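Local coordinates for DNA-dependent metalloprotease SPRTN (Homo sapiens, PDB 6MDW), which cleaves proteins covalently cross-linked to DNA during DNA synthesis, acting as a DNA-dependent zinc metalloprotease that protects genomic integrity, at residues 69-73 / 88-93; 35-39 / 120-125. All blocks are in the same frame, centred on the assembly; numbering follows the deposited sequence. Where two conformers were deposited one is given.

Contact 1. Residues 69-73 / 88-93; sequences SIRLS and TLLHEM. With ZN (zinc ion), chain F.
The catalytic zinc is gripped by His91 NE2 at 2.0 Å, along with His95 and His110, and the helical turn that supplies His91 sets Glu92 and Met93 against Ile70 of strand 69-73. Thr130 O accepts a hydrogen bond from His91 ND1, fixing the ring's rotation. Ile70, beta-branched and so at home in a strand, divides its two arms: CG2 lies 3.7 Å from Glu92 CB, while CD1 lies 3.8 Å from Met93 CG, the isoleucine and methionine chains crossing at about a right angle. Glu92 has CG beside the backbone N (chi1 -60°) and bends again at chi2, which leaves its aliphatic stem on Ile70 and turns the carboxylate toward the metal, with OE2 5.0 Å from zinc. With an alanine at Ile70, CG2 and CD1 are lost, which would probably open a gap beside the Glu92 stem and Met93 CG and let that stem shift. One turn earlier, Thr88 directs OG1 to Asp84 O and its methyl CG2 to Leu72 CD2, 3.6 Å away in the modelled conformer of Leu72. The axes of strand 69-73 and helix 88-93 run nearly antiparallel and approach to 9.2 Å, an arrangement typical of zincin-type proteases, where the HExxH helix lies against the sheet.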
loop_
_atom_site.group_PDB
_atom_site.type_symbol
_atom_site.label_atom_id
_atom_site.label_comp_id
_atom_site.label_asym_id
_atom_site.label_seq_id
_atom_site.Cartn_x
_atom_site.Cartn_y
_atom_site.Cartn_z
ATOM N N SER A 69 3.922 9.161 -2.526
ATOM C CA SER A 69 3.026 9.302 -1.379
ATOM C C SER A 69 2.571 7.902 -0.947
ATOM O O SER A 69 2.294 7.061 -1.820
ATOM C CB SER A 69 1.819 10.160 -1.724
ATOM O OG SER A 69 2.173 11.533 -1.912
ATOM N N ILE A 70 2.501 7.670 0.363
ATOM C CA ILE A 70 1.910 6.459 0.916
ATOM C C ILE A 70 0.723 6.884 1.772
ATOM O O ILE A 70 0.825 7.856 2.534
ATOM C CB ILE A 70 2.943 5.686 1.760
ATOM C CG1 ILE A 70 4.118 5.220 0.905
ATOM C CG2 ILE A 70 2.313 4.541 2.564
ATOM C CD1 ILE A 70 5.270 4.636 1.739
ATOM N N ARG A 71 -0.379 6.120 1.690
ATOM C CA ARG A 71 -1.559 6.308 2.485
ATOM C C ARG A 71 -1.905 4.997 3.187
ATOM O O ARG A 71 -1.840 3.953 2.511
ATOM C CB ARG A 71 -2.710 6.740 1.575
ATOM C CG ARG A 71 -2.347 7.924 0.700
ATOM C CD ARG A 71 -2.245 9.144 1.580
ATOM N NE ARG A 71 -2.086 10.341 0.784
ATOM C CZ ARG A 71 -0.958 11.029 0.676
ATOM N NH1 ARG A 71 0.160 10.570 1.208
ATOM N NH2 ARG A 71 -0.968 12.204 0.071
ATOM N N LEU A 72 -2.232 5.085 4.474
ATOM C CA LEU A 72 -2.642 3.951 5.299
ATOM C C LEU A 72 -4.093 4.175 5.725
ATOM O O LEU A 72 -4.447 5.292 6.150
ATOM C CB LEU A 72 -1.763 3.846 6.550
ATOM C CG LEU A 72 -0.338 3.343 6.317
ATOM C CD1 LEU A 72 0.451 3.393 7.588
ATOM C CD2 LEU A 72 -0.315 1.924 5.788
ATOM N N SER A 73 -4.914 3.120 5.658
ATOM C CA SER A 73 -6.335 3.204 5.983
ATOM C C SER A 73 -6.539 3.249 7.492
ATOM O O SER A 73 -6.359 2.233 8.174
ATOM C CB SER A 73 -7.046 2.030 5.383
ATOM O OG SER A 73 -8.387 2.027 5.818
ATOM N N THR A 88 1.914 -3.516 6.817
ATOM C CA THR A 88 1.312 -2.789 5.693
ATOM C C THR A 88 2.237 -1.630 5.286
ATOM O O THR A 88 2.528 -1.416 4.108
ATOM C CB THR A 88 -0.104 -2.274 6.016
ATOM O OG1 THR A 88 -0.916 -3.407 6.353
ATOM C CG2 THR A 88 -0.678 -1.514 4.845
ATOM N N LEU A 89 2.723 -0.878 6.286
ATOM C CA LEU A 89 3.571 0.273 5.996
ATOM C C LEU A 89 4.839 -0.215 5.285
ATOM O O LEU A 89 5.271 0.388 4.310
ATOM C CB LEU A 89 3.919 0.990 7.301
ATOM C CG LEU A 89 4.955 2.116 7.185
ATOM C CD1 LEU A 89 4.569 3.176 6.189
ATOM C CD2 LEU A 89 5.231 2.735 8.536
ATOM N N LEU A 90 5.442 -1.304 5.800
ATOM C CA LEU A 90 6.733 -1.751 5.228
ATOM C C LEU A 90 6.516 -2.220 3.786
ATOM O O LEU A 90 7.346 -1.978 2.921
ATOM C CB LEU A 90 7.357 -2.821 6.120
ATOM C CG LEU A 90 8.007 -2.292 7.384
ATOM C CD1 LEU A 90 8.317 -3.439 8.311
ATOM C CD2 LEU A 90 9.236 -1.442 7.076
ATOM N N HIS A 91 5.387 -2.904 3.523
ATOM C CA HIS A 91 5.041 -3.310 2.171
ATOM C C HIS A 91 4.996 -2.100 1.229
ATOM O O HIS A 91 5.615 -2.100 0.174
ATOM C CB HIS A 91 3.709 -4.068 2.189
ATOM C CG HIS A 91 3.200 -4.521 0.863
ATOM N ND1 HIS A 91 3.024 -5.871 0.561
ATOM C CD2 HIS A 91 2.790 -3.830 -0.231
ATOM C CE1 HIS A 91 2.551 -5.963 -0.674
ATOM N NE2 HIS A 91 2.410 -4.733 -1.191
ATOM N N GLU A 92 4.278 -1.055 1.645
ATOM C CA GLU A 92 4.184 0.141 0.833
ATOM C C GLU A 92 5.553 0.811 0.656
ATOM O O GLU A 92 5.865 1.319 -0.409
ATOM C CB GLU A 92 3.200 1.161 1.419
ATOM C CG GLU A 92 1.775 0.638 1.545
ATOM C CD GLU A 92 1.219 0.035 0.280
ATOM O OE1 GLU A 92 1.550 0.476 -0.842
ATOM O OE2 GLU A 92 0.435 -0.939 0.428
ATOM N N MET A 93 6.369 0.815 1.717
ATOM C CA MET A 93 7.701 1.434 1.602
ATOM C C MET A 93 8.607 0.693 0.620
ATOM O O MET A 93 9.456 1.336 -0.019
ATOM C CB MET A 93 8.327 1.532 2.991
ATOM C CG MET A 93 7.623 2.564 3.895
ATOM S SD MET A 93 8.314 2.679 5.578
ATOM C CE MET A 93 9.839 3.559 5.231
HETATM ZN ZN ZN F . 1.718 -4.313 -3.054
#

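Contact 2. Residues 35-39 / 120-125; sequences QFFWG and RINSLT
Extended through chi1 (162°) and chi2, then bent at chi3 (68°), the modelled conformer of Arg120 swings its guanidinium across to the carbonyl of Phe36, while Trp38, with CG beside its backbone N, brings its six-membered ring in from the opposite direction. Phe36 O is gripped end-on by the two terminal nitrogens of Arg120, NH1 at 2.9 Å and NH2 at 3.0 Å. It lies near the guanidinium plane, and both bonds are bent because they fork to one acceptor; NH2 sits nearly along the C=O axis. Arginine suits this place, as its charge meets a carbonyl at the C-terminal end of helix 25-36, where the helix dipole would probably favour a cation; NH2 also bonds His117 ND1. Trp38 CH2 rests over one face of the guanidinium, 3.3 Å from Arg120 CZ, with the two planes 31° apart, and Ile121 CG1 covers the opposite face.

Beside these bonds the contact is apolar. The branched Ile121, in its modelled conformer, can serve two aromatic rings at once: CG2 lies over a face of the Phe36 ring, while CD1 reaches Phe36 CB at 3.8 Å and also meets Phe37 CZ. Leu124 CD1 comes to the edge of the Phe36 ring, 4.0 Å from Phe36 CD1. Thr125 OG1 donates to Ile121 O at 2.8 Å, and also bonds to Ala127 N just past the helix. The arrangement is helix-end packing in the SprT-like protease domain: the turn leaving helix 25-36 is clasped to the C-terminal turn of helix 112-125.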
loop_
_atom_site.group_PDB
_atom_site.type_symbol
_atom_site.label_atom_id
_atom_site.label_comp_id
_atom_site.label_asym_id
_atom_site.label_seq_id
_atom_site.Cartn_x
_atom_site.Cartn_y
_atom_site.Cartn_z
ATOM N N GLN A 35 16.335 2.473 9.279
ATOM C CA GLN A 35 16.767 1.119 9.643
ATOM C C GLN A 35 16.761 0.154 8.456
ATOM O O GLN A 35 17.594 -0.767 8.460
ATOM C CB GLN A 35 15.898 0.550 10.753
ATOM C CG GLN A 35 16.107 1.281 12.072
ATOM C CD GLN A 35 15.391 0.609 13.209
ATOM O OE1 GLN A 35 14.406 -0.092 13.028
ATOM N NE2 GLN A 35 15.913 0.825 14.411
ATOM N N PHE A 36 15.852 0.335 7.477
ATOM C CA PHE A 36 15.618 -0.663 6.463
ATOM C C PHE A 36 15.781 -0.145 5.045
ATOM O O PHE A 36 15.855 -1.001 4.154
ATOM C CB PHE A 36 14.228 -1.296 6.626
ATOM C CG PHE A 36 14.027 -1.856 8.007
ATOM C CD1 PHE A 36 14.924 -2.789 8.512
ATOM C CD2 PHE A 36 12.987 -1.420 8.810
ATOM C CE1 PHE A 36 14.802 -3.254 9.809
ATOM C CE2 PHE A 36 12.866 -1.903 10.104
ATOM C CZ PHE A 36 13.781 -2.804 10.596
ATOM N N PHE A 37 15.849 1.174 4.788
ATOM C CA PHE A 37 15.874 1.701 3.433
ATOM C C PHE A 37 17.010 2.697 3.226
ATOM O O PHE A 37 16.999 3.448 2.286
ATOM C CB PHE A 37 14.521 2.332 3.057
ATOM C CG PHE A 37 13.407 1.314 3.026
ATOM C CD1 PHE A 37 13.280 0.462 1.945
ATOM C CD2 PHE A 37 12.588 1.147 4.117
ATOM C CE1 PHE A 37 12.279 -0.502 1.911
ATOM C CE2 PHE A 37 11.567 0.207 4.073
ATOM C CZ PHE A 37 11.419 -0.613 2.980
ATOM N N TRP A 38 18.026 2.584 4.088
ATOM C CA TRP A 38 19.326 3.300 3.948
ATOM C C TRP A 38 19.136 4.824 3.838
ATOM O O TRP A 38 19.953 5.531 3.223
ATOM C CB TRP A 38 20.099 2.727 2.759
ATOM C CG TRP A 38 20.243 1.242 2.790
ATOM C CD1 TRP A 38 21.138 0.526 3.525
ATOM C CD2 TRP A 38 19.438 0.277 2.088
ATOM N NE1 TRP A 38 20.960 -0.811 3.314
ATOM C CE2 TRP A 38 19.931 -0.992 2.426
ATOM C CE3 TRP A 38 18.386 0.370 1.170
ATOM C CZ2 TRP A 38 19.419 -2.170 1.883
ATOM C CZ3 TRP A 38 17.858 -0.790 0.648
ATOM C CH2 TRP A 38 18.370 -2.043 1.002
ATOM N N GLY A 39 18.035 5.358 4.393
ATOM C CA GLY A 39 17.743 6.785 4.364
ATOM C C GLY A 39 17.166 7.263 3.041
ATOM O O GLY A 39 16.886 8.461 2.889
ATOM N N ARG A 120 14.354 -9.817 2.967
ATOM C CA ARG A 120 15.446 -9.213 3.753
ATOM C C ARG A 120 14.931 -8.514 5.017
ATOM O O ARG A 120 15.522 -8.629 6.104
ATOM C CB ARG A 120 16.233 -8.207 2.912
ATOM C CG ARG A 120 17.058 -7.253 3.762
ATOM C CD ARG A 120 17.768 -6.203 2.936
ATOM N NE ARG A 120 16.868 -5.239 2.314
ATOM C CZ ARG A 120 16.493 -4.085 2.865
ATOM N NH1 ARG A 120 16.983 -3.721 4.043
ATOM N NH2 ARG A 120 15.608 -3.313 2.246
ATOM N N ILE A 121 13.864 -7.730 4.884
ATOM C CA ILE A 121 13.403 -6.972 6.048
ATOM C C ILE A 121 12.772 -7.929 7.061
ATOM O O ILE A 121 12.955 -7.749 8.255
ATOM C CB ILE A 121 12.462 -5.822 5.649
ATOM C CG1 ILE A 121 13.227 -4.680 4.973
ATOM C CG2 ILE A 121 11.678 -5.342 6.862
ATOM C CD1 ILE A 121 12.339 -3.613 4.338
ATOM N N ASN A 122 12.074 -8.964 6.566
ATOM C CA ASN A 122 11.531 -10.026 7.411
ATOM C C ASN A 122 12.661 -10.724 8.184
ATOM O O ASN A 122 12.513 -11.021 9.337
ATOM C CB ASN A 122 10.719 -11.060 6.636
ATOM C CG ASN A 122 9.379 -10.528 6.188
ATOM O OD1 ASN A 122 8.915 -9.491 6.681
ATOM N ND2 ASN A 122 8.754 -11.251 5.261
ATOM N N SER A 123 13.801 -10.929 7.524
ATOM C CA SER A 123 14.953 -11.561 8.162
ATOM C C SER A 123 15.472 -10.706 9.320
ATOM O O SER A 123 15.793 -11.206 10.416
ATOM C CB SER A 123 16.023 -11.817 7.119
ATOM O OG SER A 123 17.199 -12.328 7.765
ATOM N N LEU A 124 15.617 -9.416 9.054
ATOM C CA LEU A 124 16.168 -8.495 10.057
ATOM C C LEU A 124 15.253 -8.344 11.279
ATOM O O LEU A 124 15.731 -8.108 12.389
ATOM C CB LEU A 124 16.412 -7.121 9.427
ATOM C CG LEU A 124 17.521 -7.056 8.379
ATOM C CD1 LEU A 124 17.448 -5.768 7.583
ATOM C CD2 LEU A 124 18.899 -7.207 9.029
ATOM N N THR A 125 13.942 -8.397 11.071
ATOM C CA THR A 125 12.976 -7.941 12.067
ATOM C C THR A 125 12.169 -9.065 12.705
ATOM O O THR A 125 11.577 -8.827 13.737
ATOM C CB THR A 125 11.951 -7.004 11.429
ATOM O OG1 THR A 125 11.221 -7.705 10.418
ATOM C CG2 THR A 125 12.596 -5.755 10.885
#

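In the fold
Contacts 1 and 2, with centres about 15 Å apart, are joined through helix 82-100, which carries His91 and His95, two of the three zinc-binding histidines, and the active-site Glu92. Met93 serves both, touching Ile70 in contact 1 and Phe37 of contact 2, where its CB lies 3.7 Å from Phe37 CE2. Leu90 takes no part in the packing on strand 69-73: its CD1 meets Ile121 CG2 at 4.1 Å and its CD2 meets Phe36 CD2 at 4.1 Å. The HExxH helix is thus bordered by strand 69-73 and by the helix ends and turn joined in contact 2. The side chain of Phe37 stays about 8 Å from that of His91 and about 12 Å from the zinc, nearest atoms, so contact 2 borders the helix but does not reach the metal.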